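Local coordinates for protein putative HAD-hydrolase YfnB (Bacillus subtilis, PDB 3ED5) that is a putative hydrolase of the haloacid dehalogenase superfamily that may remove phosphate from nucleoside 5'-monophosphates, at residues T9-V14 with Y166-I171; D110-L115 with F119-V124; K45-T50 with L78-Y83. All blocks are in the same frame, centred on the assembly; numbering follows the deposited sequence.

Contact 1 of 3, residues T9-V14 with Y166-I171. With FMT (formic acid), chain K.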
loop_
_atom_site.group_PDB
_atom_site.type_symbol
_atom_site.label_atom_id
_atom_site.label_comp_id
_atom_site.label_asym_id
_atom_site.label_seq_id
_atom_site.Cartn_x
_atom_site.Cartn_y
_atom_site.Cartn_z
ATOM N N THR A 9 -1.096 19.296 -1.270
ATOM C CA THR A 9 -1.899 18.092 -1.156
ATOM C C THR A 9 -0.945 16.910 -1.222
ATOM O O THR A 9 -0.210 16.786 -2.211
ATOM C CB THR A 9 -2.865 18.019 -2.339
ATOM O OG1 THR A 9 -3.634 19.235 -2.389
ATOM C CG2 THR A 9 -3.817 16.803 -2.214
ATOM N N LEU A 10 -0.981 16.043 -0.202
ATOM C CA LEU A 10 -0.117 14.840 -0.175
ATOM C C LEU A 10 -0.999 13.597 -0.226
ATOM O O LEU A 10 -1.940 13.474 0.577
ATOM C CB LEU A 10 0.785 14.795 1.084
ATOM C CG LEU A 10 1.535 16.126 1.322
ATOM C CD1 LEU A 10 2.325 16.062 2.636
ATOM C CD2 LEU A 10 2.455 16.479 0.140
ATOM N N LEU A 11 -0.717 12.708 -1.179
ATOM C CA LEU A 11 -1.432 11.454 -1.294
ATOM C C LEU A 11 -0.497 10.332 -0.824
ATOM O O LEU A 11 0.579 10.140 -1.390
ATOM C CB LEU A 11 -1.841 11.188 -2.749
ATOM C CG LEU A 11 -2.497 12.363 -3.529
ATOM C CD1 LEU A 11 -2.859 11.887 -4.941
ATOM C CD2 LEU A 11 -3.750 12.901 -2.832
ATOM N N PHE A 12 -0.919 9.628 0.213
ATOM C CA PHE A 12 -0.064 8.583 0.774
ATOM C C PHE A 12 -0.659 7.218 0.480
ATOM O O PHE A 12 -1.823 6.953 0.746
ATOM C CB PHE A 12 0.018 8.722 2.309
ATOM C CG PHE A 12 1.025 9.716 2.786
ATOM C CD1 PHE A 12 2.347 9.354 3.036
ATOM C CD2 PHE A 12 0.636 11.043 3.019
ATOM C CE1 PHE A 12 3.293 10.325 3.471
ATOM C CE2 PHE A 12 1.561 12.004 3.483
ATOM C CZ PHE A 12 2.876 11.650 3.702
ATOM N N ASP A 13 0.192 6.339 -0.030
ATOM C CA ASP A 13 -0.062 4.907 0.005
ATOM C C ASP A 13 -0.021 4.443 1.478
ATOM O O ASP A 13 0.547 5.119 2.338
ATOM C CB ASP A 13 1.014 4.209 -0.840
ATOM C CG ASP A 13 0.941 2.694 -0.751
ATOM O OD1 ASP A 13 -0.038 2.087 -1.253
ATOM O OD2 ASP A 13 1.886 2.137 -0.186
ATOM N N VAL A 14 -0.607 3.272 1.776
ATOM C CA VAL A 14 -0.650 2.763 3.160
ATOM C C VAL A 14 0.483 1.756 3.390
ATOM O O VAL A 14 1.396 1.963 4.215
ATOM C CB VAL A 14 -2.026 2.082 3.479
ATOM C CG1 VAL A 14 -2.047 1.508 4.916
ATOM C CG2 VAL A 14 -3.182 3.131 3.389
ATOM N N TYR A 166 -10.782 9.569 -10.471
ATOM C CA TYR A 166 -11.772 9.441 -9.423
ATOM C C TYR A 166 -11.363 10.227 -8.166
ATOM O O TYR A 166 -12.172 10.997 -7.595
ATOM C CB TYR A 166 -11.967 7.933 -9.094
ATOM C CG TYR A 166 -12.957 7.673 -7.983
ATOM C CD1 TYR A 166 -14.249 7.221 -8.267
ATOM C CD2 TYR A 166 -12.586 7.830 -6.641
ATOM C CE1 TYR A 166 -15.167 6.981 -7.222
ATOM C CE2 TYR A 166 -13.478 7.604 -5.614
ATOM C CZ TYR A 166 -14.753 7.182 -5.906
ATOM O OH TYR A 166 -15.630 6.952 -4.865
ATOM N N VAL A 167 -10.101 10.060 -7.774
ATOM C CA VAL A 167 -9.526 10.760 -6.614
ATOM C C VAL A 167 -9.535 12.274 -6.863
ATOM O O VAL A 167 -9.971 13.055 -5.997
ATOM C CB VAL A 167 -8.092 10.330 -6.389
ATOM C CG1 VAL A 167 -7.396 11.174 -5.279
ATOM C CG2 VAL A 167 -8.075 8.835 -6.015
ATOM N N PHE A 168 -9.046 12.668 -8.024
ATOM C CA PHE A 168 -8.929 14.132 -8.319
ATOM C C PHE A 168 -10.266 14.859 -8.310
ATOM O O PHE A 168 -10.352 16.014 -7.868
ATOM C CB PHE A 168 -8.210 14.380 -9.648
ATOM C CG PHE A 168 -6.813 13.811 -9.713
ATOM C CD1 PHE A 168 -6.138 13.408 -8.558
ATOM C CD2 PHE A 168 -6.171 13.709 -10.949
ATOM C CE1 PHE A 168 -4.831 12.911 -8.620
ATOM C CE2 PHE A 168 -4.858 13.204 -11.035
ATOM C CZ PHE A 168 -4.193 12.796 -9.863
ATOM N N GLU A 169 -11.310 14.190 -8.800
ATOM C CA GLU A 169 -12.640 14.800 -8.836
ATOM C C GLU A 169 -13.165 15.035 -7.417
ATOM O O GLU A 169 -14.072 15.794 -7.215
ATOM C CB GLU A 169 -13.602 13.902 -9.621
ATOM C CG GLU A 169 -13.369 13.876 -11.124
ATOM C CD GLU A 169 -13.470 15.266 -11.789
ATOM O OE1 GLU A 169 -14.496 15.957 -11.620
ATOM O OE2 GLU A 169 -12.501 15.674 -12.482
ATOM N N ARG A 170 -12.589 14.349 -6.433
ATOM C CA ARG A 170 -13.088 14.379 -5.061
ATOM C C ARG A 170 -12.185 15.156 -4.086
ATOM O O ARG A 170 -12.423 15.146 -2.876
ATOM C CB ARG A 170 -13.347 12.938 -4.586
ATOM C CG ARG A 170 -14.602 12.367 -5.243
ATOM C CD ARG A 170 -14.573 10.813 -5.245
ATOM N NE ARG A 170 -15.777 10.320 -5.922
ATOM C CZ ARG A 170 -15.910 10.230 -7.238
ATOM N NH1 ARG A 170 -17.053 9.785 -7.759
ATOM N NH2 ARG A 170 -14.910 10.592 -8.047
ATOM N N ILE A 171 -11.191 15.878 -4.607
ATOM C CA ILE A 171 -10.337 16.744 -3.767
ATOM C C ILE A 171 -10.692 18.183 -4.134
ATOM O O ILE A 171 -10.508 18.553 -5.279
ATOM C CB ILE A 171 -8.839 16.500 -4.017
ATOM C CG1 ILE A 171 -8.438 15.045 -3.615
ATOM C CG2 ILE A 171 -7.974 17.503 -3.243
ATOM C CD1 ILE A 171 -6.978 14.693 -4.024
HETATM C C FMT K . -15.485 9.386 -11.629
HETATM O O1 FMT K . -14.881 10.451 -11.426
HETATM O O2 FMT K . -16.619 9.116 -11.202
#
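In the Rossmann-like core of the HAD fold, Leu11 and Thr9 of the central strand 9-12 meet Ile171 and Phe168 at the C-terminal end of helix 161-169. Asp13, the probable nucleophile, lies in segment 9-14 but takes no part in the contact. Methyl groups do most of the touching: Leu11 CD2 comes within 3.9 Å of Ile171 CD1, the two side chains meeting at a slant, and Thr9 CG2 approaches the same CD1 at 4.2 Å. The other methyl of Leu11, CD1, lies near the ring plane of Phe168, at its edge, 4.3 Å from CE1. With CG1 anti to the carbonyl carbon (chi1 -64°) and the chain extended beyond it, Ile171 CD1 reaches the strand. Tyr122 and Phe149, from strands 120-125 and 147-150, also pack against Ile171, while Phe168 stacks on Phe174. Arg170 folds back over Tyr166, its CZ 3.3 Å above the plane of the tyrosine ring and offset toward the rim. Arg170 NH2 donates to Tyr166 O over 2.8 Å, which, with the ring at its face, probably restrains the guanidinium, and makes a weak hydrogen bond of 3.4 Å to O1 of a formic acid molecule probably from the crystallisation liquor. No hydrogen bond links 9-14 to 166-171: apolar contact alone joins them, and the Arg170 bonds lie on the far side of the helix end.

Contact 2 of 3, residues D110-L115 with F119-V124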
loop_
_atom_site.group_PDB
_atom_site.type_symbol
_atom_site.label_atom_id
_atom_site.label_comp_id
_atom_site.label_asym_id
_atom_site.label_seq_id
_atom_site.Cartn_x
_atom_site.Cartn_y
_atom_site.Cartn_z
ATOM N N ASP A 110 4.690 10.456 13.979
ATOM C CA ASP A 110 5.164 11.833 14.183
ATOM C C ASP A 110 5.151 12.624 12.860
ATOM O O ASP A 110 4.761 13.822 12.838
ATOM C CB ASP A 110 6.553 11.844 14.812
ATOM C CG ASP A 110 6.551 11.326 16.246
ATOM O OD1 ASP A 110 5.463 11.247 16.888
ATOM O OD2 ASP A 110 7.650 10.984 16.735
ATOM N N LEU A 111 5.563 11.957 11.779
ATOM C CA LEU A 111 5.565 12.592 10.447
ATOM C C LEU A 111 4.156 13.019 10.057
ATOM O O LEU A 111 3.904 14.199 9.769
ATOM C CB LEU A 111 6.152 11.680 9.364
ATOM C CG LEU A 111 5.978 12.318 7.966
ATOM C CD1 LEU A 111 7.155 13.311 7.753
ATOM C CD2 LEU A 111 5.821 11.363 6.846
ATOM N N ILE A 112 3.221 12.078 10.054
ATOM C CA ILE A 112 1.838 12.392 9.666
ATOM C C ILE A 112 1.221 13.503 10.555
ATOM O O ILE A 112 0.561 14.417 10.056
ATOM C CB ILE A 112 0.989 11.105 9.646
ATOM C CG1 ILE A 112 1.476 10.172 8.506
ATOM C CG2 ILE A 112 -0.520 11.385 9.560
ATOM C CD1 ILE A 112 1.431 10.829 7.076
ATOM N N SER A 113 1.442 13.416 11.866
ATOM C CA SER A 113 0.924 14.433 12.800
ATOM C C SER A 113 1.472 15.824 12.450
ATOM O O SER A 113 0.726 16.830 12.444
ATOM C CB SER A 113 1.313 14.070 14.231
ATOM O OG SER A 113 0.906 15.102 15.107
ATOM N N ASN A 114 2.772 15.898 12.182
ATOM C CA ASN A 114 3.391 17.161 11.773
ATOM C C ASN A 114 2.840 17.653 10.423
ATOM O O ASN A 114 2.504 18.827 10.276
ATOM C CB ASN A 114 4.935 17.026 11.737
ATOM C CG ASN A 114 5.565 17.147 13.118
ATOM O OD1 ASN A 114 4.984 17.752 14.023
ATOM N ND2 ASN A 114 6.769 16.577 13.285
ATOM N N LEU A 115 2.746 16.757 9.438
ATOM C CA LEU A 115 2.304 17.200 8.104
ATOM C C LEU A 115 0.849 17.648 8.051
ATOM O O LEU A 115 0.500 18.560 7.277
ATOM C CB LEU A 115 2.556 16.112 7.061
ATOM C CG LEU A 115 4.006 15.646 6.870
ATOM C CD1 LEU A 115 4.057 14.624 5.717
ATOM C CD2 LEU A 115 4.986 16.799 6.621
ATOM N N PHE A 119 -0.384 20.606 5.489
ATOM C CA PHE A 119 -0.765 20.058 4.192
ATOM C C PHE A 119 -2.097 19.349 4.322
ATOM O O PHE A 119 -2.496 18.963 5.437
ATOM C CB PHE A 119 0.285 19.032 3.720
ATOM C CG PHE A 119 1.669 19.592 3.568
ATOM C CD1 PHE A 119 2.091 20.124 2.343
ATOM C CD2 PHE A 119 2.562 19.596 4.640
ATOM C CE1 PHE A 119 3.377 20.652 2.202
ATOM C CE2 PHE A 119 3.843 20.143 4.515
ATOM C CZ PHE A 119 4.261 20.663 3.290
ATOM N N ASP A 120 -2.786 19.164 3.199
ATOM C CA ASP A 120 -4.000 18.353 3.175
ATOM C C ASP A 120 -3.575 16.924 2.864
ATOM O O ASP A 120 -2.902 16.667 1.849
ATOM C CB ASP A 120 -4.962 18.864 2.110
ATOM C CG ASP A 120 -5.464 20.255 2.407
ATOM O OD1 ASP A 120 -5.625 20.589 3.596
ATOM O OD2 ASP A 120 -5.705 21.004 1.438
ATOM N N LEU A 121 -3.923 15.982 3.744
ATOM C CA LEU A 121 -3.454 14.605 3.548
ATOM C C LEU A 121 -4.584 13.682 3.097
ATOM O O LEU A 121 -5.690 13.759 3.619
ATOM C CB LEU A 121 -2.859 14.056 4.859
ATOM C CG LEU A 121 -1.885 14.964 5.604
ATOM C CD1 LEU A 121 -1.360 14.278 6.877
ATOM C CD2 LEU A 121 -0.718 15.442 4.700
ATOM N N TYR A 122 -4.289 12.803 2.145
ATOM C CA TYR A 122 -5.264 11.827 1.689
ATOM C C TYR A 122 -4.580 10.465 1.609
ATOM O O TYR A 122 -3.365 10.377 1.425
ATOM C CB TYR A 122 -5.776 12.120 0.298
ATOM C CG TYR A 122 -6.528 13.433 0.271
ATOM C CD1 TYR A 122 -7.908 13.452 0.497
ATOM C CD2 TYR A 122 -5.852 14.631 0.072
ATOM C CE1 TYR A 122 -8.622 14.669 0.501
ATOM C CE2 TYR A 122 -6.570 15.872 0.065
ATOM C CZ TYR A 122 -7.936 15.857 0.286
ATOM O OH TYR A 122 -8.675 17.029 0.286
ATOM N N ILE A 123 -5.399 9.429 1.683
ATOM C CA ILE A 123 -4.916 8.045 1.484
ATOM C C ILE A 123 -5.327 7.569 0.078
ATOM O O ILE A 123 -6.459 7.818 -0.342
ATOM C CB ILE A 123 -5.513 7.062 2.519
ATOM C CG1 ILE A 123 -4.982 7.338 3.943
ATOM C CG2 ILE A 123 -5.233 5.581 2.082
ATOM C CD1 ILE A 123 -3.488 7.046 4.110
ATOM N N VAL A 124 -4.405 6.891 -0.631
ATOM C CA VAL A 124 -4.697 6.274 -1.928
ATOM C C VAL A 124 -4.226 4.815 -1.832
ATOM O O VAL A 124 -3.030 4.546 -1.669
ATOM C CB VAL A 124 -4.096 7.043 -3.154
ATOM C CG1 VAL A 124 -4.869 8.416 -3.318
ATOM C CG2 VAL A 124 -2.544 7.261 -3.007
#
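Leu115 and Phe119 meet where helix 108-116 turns into strand 120-125, a tight helix-to-strand connection in the alpha/beta Rossmann-like core. Phe119 N donates to Leu115 O over 2.9 Å, an i+4 to i bond that continues the helical pattern past the end of the helix; it is bent at the hydrogen (N-H...O angle 135°), though the donor lies almost straight out from the C=O. The same oxygen lies in the plane of the Phe119 ring, at its edge, 3.5 Å from CD2. The ring reaches that position with CG beside its own backbone N (chi1 -60°), placing N-H and ring edge around one carbonyl. From the leucine side, Leu115 CD2 touches Phe119 CE2 at 4.1 Å.

Two residues on, Leu121 sends its branches to different turns of the helix: CD2 meets Leu115 CB at 4.1 Å, and CD1 reaches Ile112. All four touching side chains are buried, and 222 Å² of surface is lost between the segments.

Beyond this first shell, Leu230 of helix 226-230 packs on both Leu115 and Phe119, while Leu10 of the neighbouring strand 9-12 backs Phe119 and Leu121. Phe12 of that strand lies against Ile112. Without the Phe119 ring, as with an alanine here, Leu115 CD2 would probably lose its aromatic neighbour and a gap would open beside Leu10 and Leu230. Leu121 CD1 touches Ile112 at two points, 3.7 Å from its backbone O and 4.0 Å from its CG2 methyl.

Contact 3 of 3, residues K45-T50 with L78-Y83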
loop_
_atom_site.group_PDB
_atom_site.type_symbol
_atom_site.label_atom_id
_atom_site.label_comp_id
_atom_site.label_asym_id
_atom_site.label_seq_id
_atom_site.Cartn_x
_atom_site.Cartn_y
_atom_site.Cartn_z
ATOM N N LYS A 45 7.378 -19.847 2.182
ATOM C CA LYS A 45 7.216 -18.419 2.397
ATOM C C LYS A 45 7.686 -17.624 1.175
ATOM O O LYS A 45 7.021 -16.632 0.755
ATOM C CB LYS A 45 8.008 -18.029 3.632
ATOM C CG LYS A 45 7.578 -16.733 4.249
ATOM C CD LYS A 45 7.762 -16.764 5.762
ATOM C CE LYS A 45 9.153 -17.270 6.190
ATOM N NZ LYS A 45 9.731 -16.379 7.263
ATOM N N ALA A 46 8.825 -18.033 0.629
ATOM C CA ALA A 46 9.391 -17.399 -0.548
ATOM C C ALA A 46 8.427 -17.572 -1.722
ATOM O O ALA A 46 8.133 -16.605 -2.428
ATOM C CB ALA A 46 10.746 -17.994 -0.880
ATOM N N GLN A 47 7.924 -18.795 -1.925
ATOM C CA GLN A 47 6.971 -18.998 -3.037
ATOM C C GLN A 47 5.673 -18.210 -2.843
ATOM O O GLN A 47 5.153 -17.645 -3.830
ATOM C CB GLN A 47 6.664 -20.478 -3.308
ATOM C CG GLN A 47 7.842 -21.283 -3.899
ATOM C CD GLN A 47 8.479 -20.715 -5.173
ATOM O OE1 GLN A 47 7.825 -20.515 -6.217
ATOM N NE2 GLN A 47 9.792 -20.496 -5.102
ATOM N N TYR A 48 5.165 -18.146 -1.602
ATOM C CA TYR A 48 3.982 -17.325 -1.308
ATOM C C TYR A 48 4.233 -15.891 -1.779
ATOM O O TYR A 48 3.400 -15.269 -2.481
ATOM C CB TYR A 48 3.604 -17.286 0.194
ATOM C CG TYR A 48 2.521 -16.252 0.405
ATOM C CD1 TYR A 48 1.217 -16.512 -0.028
ATOM C CD2 TYR A 48 2.802 -14.994 0.949
ATOM C CE1 TYR A 48 0.215 -15.567 0.080
ATOM C CE2 TYR A 48 1.794 -14.027 1.085
ATOM C CZ TYR A 48 0.501 -14.318 0.644
ATOM O OH TYR A 48 -0.508 -13.383 0.772
ATOM N N LYS A 49 5.392 -15.356 -1.405
ATOM C CA LYS A 49 5.663 -13.957 -1.772
ATOM C C LYS A 49 5.711 -13.757 -3.291
ATOM O O LYS A 49 5.159 -12.764 -3.781
ATOM C CB LYS A 49 6.917 -13.424 -1.076
ATOM C CG LYS A 49 6.741 -13.313 0.459
ATOM C CD LYS A 49 7.857 -12.478 1.073
ATOM C CE LYS A 49 7.696 -12.289 2.580
ATOM N NZ LYS A 49 8.509 -13.275 3.363
ATOM N N THR A 50 6.291 -14.710 -4.027
ATOM C CA THR A 50 6.392 -14.581 -5.472
ATOM C C THR A 50 5.004 -14.704 -6.123
ATOM O O THR A 50 4.653 -13.913 -7.030
ATOM C CB THR A 50 7.374 -15.629 -6.080
ATOM O OG1 THR A 50 8.665 -15.498 -5.442
ATOM C CG2 THR A 50 7.525 -15.409 -7.594
ATOM N N LEU A 78 -0.773 -23.743 -1.499
ATOM C CA LEU A 78 -0.885 -25.056 -0.828
ATOM C C LEU A 78 -1.118 -26.215 -1.778
ATOM O O LEU A 78 -0.619 -27.324 -1.532
ATOM C CB LEU A 78 -1.935 -25.034 0.298
ATOM C CG LEU A 78 -1.605 -24.064 1.441
ATOM C CD1 LEU A 78 -2.754 -23.963 2.419
ATOM C CD2 LEU A 78 -0.330 -24.454 2.151
ATOM N N LYS A 79 -1.833 -25.991 -2.877
ATOM C CA LYS A 79 -2.072 -27.076 -3.862
ATOM C C LYS A 79 -0.783 -27.702 -4.453
ATOM O O LYS A 79 -0.682 -28.940 -4.599
ATOM C CB LYS A 79 -2.985 -26.575 -4.992
ATOM C CG LYS A 79 -3.493 -27.657 -5.939
ATOM C CD LYS A 79 -4.021 -27.050 -7.238
ATOM C CE LYS A 79 -5.177 -26.109 -7.027
ATOM N NZ LYS A 79 -5.340 -25.291 -8.278
ATOM N N GLU A 80 0.235 -26.868 -4.690
ATOM C CA GLU A 80 1.462 -27.347 -5.315
ATOM C C GLU A 80 2.361 -28.066 -4.300
ATOM O O GLU A 80 3.257 -28.823 -4.680
ATOM C CB GLU A 80 2.187 -26.195 -6.031
ATOM C CG GLU A 80 2.896 -25.243 -5.124
ATOM C CD GLU A 80 3.719 -24.189 -5.914
ATOM O OE1 GLU A 80 4.181 -23.210 -5.296
ATOM O OE2 GLU A 80 3.925 -24.385 -7.123
ATOM N N TYR A 81 2.084 -27.842 -3.013
ATOM C CA TYR A 81 2.693 -28.607 -1.901
ATOM C C TYR A 81 1.821 -29.800 -1.478
ATOM O O TYR A 81 2.110 -30.483 -0.471
ATOM C CB TYR A 81 3.080 -27.664 -0.726
ATOM C CG TYR A 81 4.239 -26.749 -1.123
ATOM C CD1 TYR A 81 4.023 -25.461 -1.626
ATOM C CD2 TYR A 81 5.560 -27.229 -1.079
ATOM C CE1 TYR A 81 5.093 -24.680 -2.047
ATOM C CE2 TYR A 81 6.626 -26.443 -1.477
ATOM C CZ TYR A 81 6.400 -25.190 -1.956
ATOM O OH TYR A 81 7.507 -24.466 -2.350
ATOM N N GLY A 82 0.807 -30.114 -2.283
ATOM C CA GLY A 82 0.035 -31.360 -2.137
ATOM C C GLY A 82 -1.164 -31.303 -1.199
ATOM O O GLY A 82 -1.724 -32.350 -0.855
ATOM N N TYR A 83 -1.549 -30.101 -0.765
ATOM C CA TYR A 83 -2.714 -29.913 0.118
ATOM C C TYR A 83 -3.942 -29.467 -0.673
ATOM O O TYR A 83 -3.857 -28.514 -1.473
ATOM C CB TYR A 83 -2.438 -28.856 1.204
ATOM C CG TYR A 83 -1.233 -29.098 2.106
ATOM C CD1 TYR A 83 -1.338 -29.877 3.276
ATOM C CD2 TYR A 83 0.009 -28.533 1.810
ATOM C CE1 TYR A 83 -0.220 -30.078 4.110
ATOM C CE2 TYR A 83 1.123 -28.724 2.630
ATOM C CZ TYR A 83 1.000 -29.504 3.780
ATOM O OH TYR A 83 2.106 -29.687 4.579
HETATM O O HOH W 1 5.499 -21.546 -6.891
#
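Gln47, within helix 42-60, faces Glu80 and Tyr81 where helix 66-80 comes to its end in a Schellman motif. Both helices belong to the all-helical cap region of this HAD protein. In the motif Tyr83 N bonds to Leu78 O at 3.0 Å and Gly82 N to Lys79 O; Gly82, with positive phi, is the C-prime residue, and a side chain at these angles would collide with the carbonyl oxygen of Tyr81, which calls for glycine. On the opposing helix, Thr50 OG1 donates to Ala46 O from above the carbonyl plane, an oxygen that also accepts from Thr50 N.

The contact itself is small and lies at the surface, burying 87 Å². Gln47 and Tyr81 cross at about a right angle, with amide and ring planes 52° apart, and it is the tyrosine hydroxyl that touches: OH stands 3.6 Å from Gln47 CG. Leu77 also packs on Gln47, and Met44 on Tyr81. Glu80 reaches toward the same glutamine; its CG lies between the backbone N and carbonyl carbon (chi1 75°), and the chain beyond is extended, carrying the carboxylate toward Gln47. No direct hydrogen bond spans the segments. One water bridges the two polar groups instead, donating to each of them, so an uncharged amide oxygen and a carboxylate oxygen share it: Gln47 OE1 is 2.6 Å and Glu80 OE1 2.7 Å from the water oxygen.

How the contacts relate
Contacts 1 and 2 are neighbours in the core, their centres about 12 Å apart, and they share the parallel sheet through adjacent strands 9-12 and 120-125. Phe12 N lies 2.8 Å from Tyr122 O, a probable hydrogen bond, and Ile171 CG2 packs on Tyr122 OH at 3.6 Å. Asp13, the probable nucleophile, belongs to contact 1, and the side chain of Ile112 in contact 2 is about 10 Å from its own. Contact 3 sits across the chain's centre in the helical cap region, its centre about 35 Å from that of contact 1 and 37 Å from contact 2's, its nearest atoms about 15 and 18 Å away. In sequence it falls between the segments of contact 1.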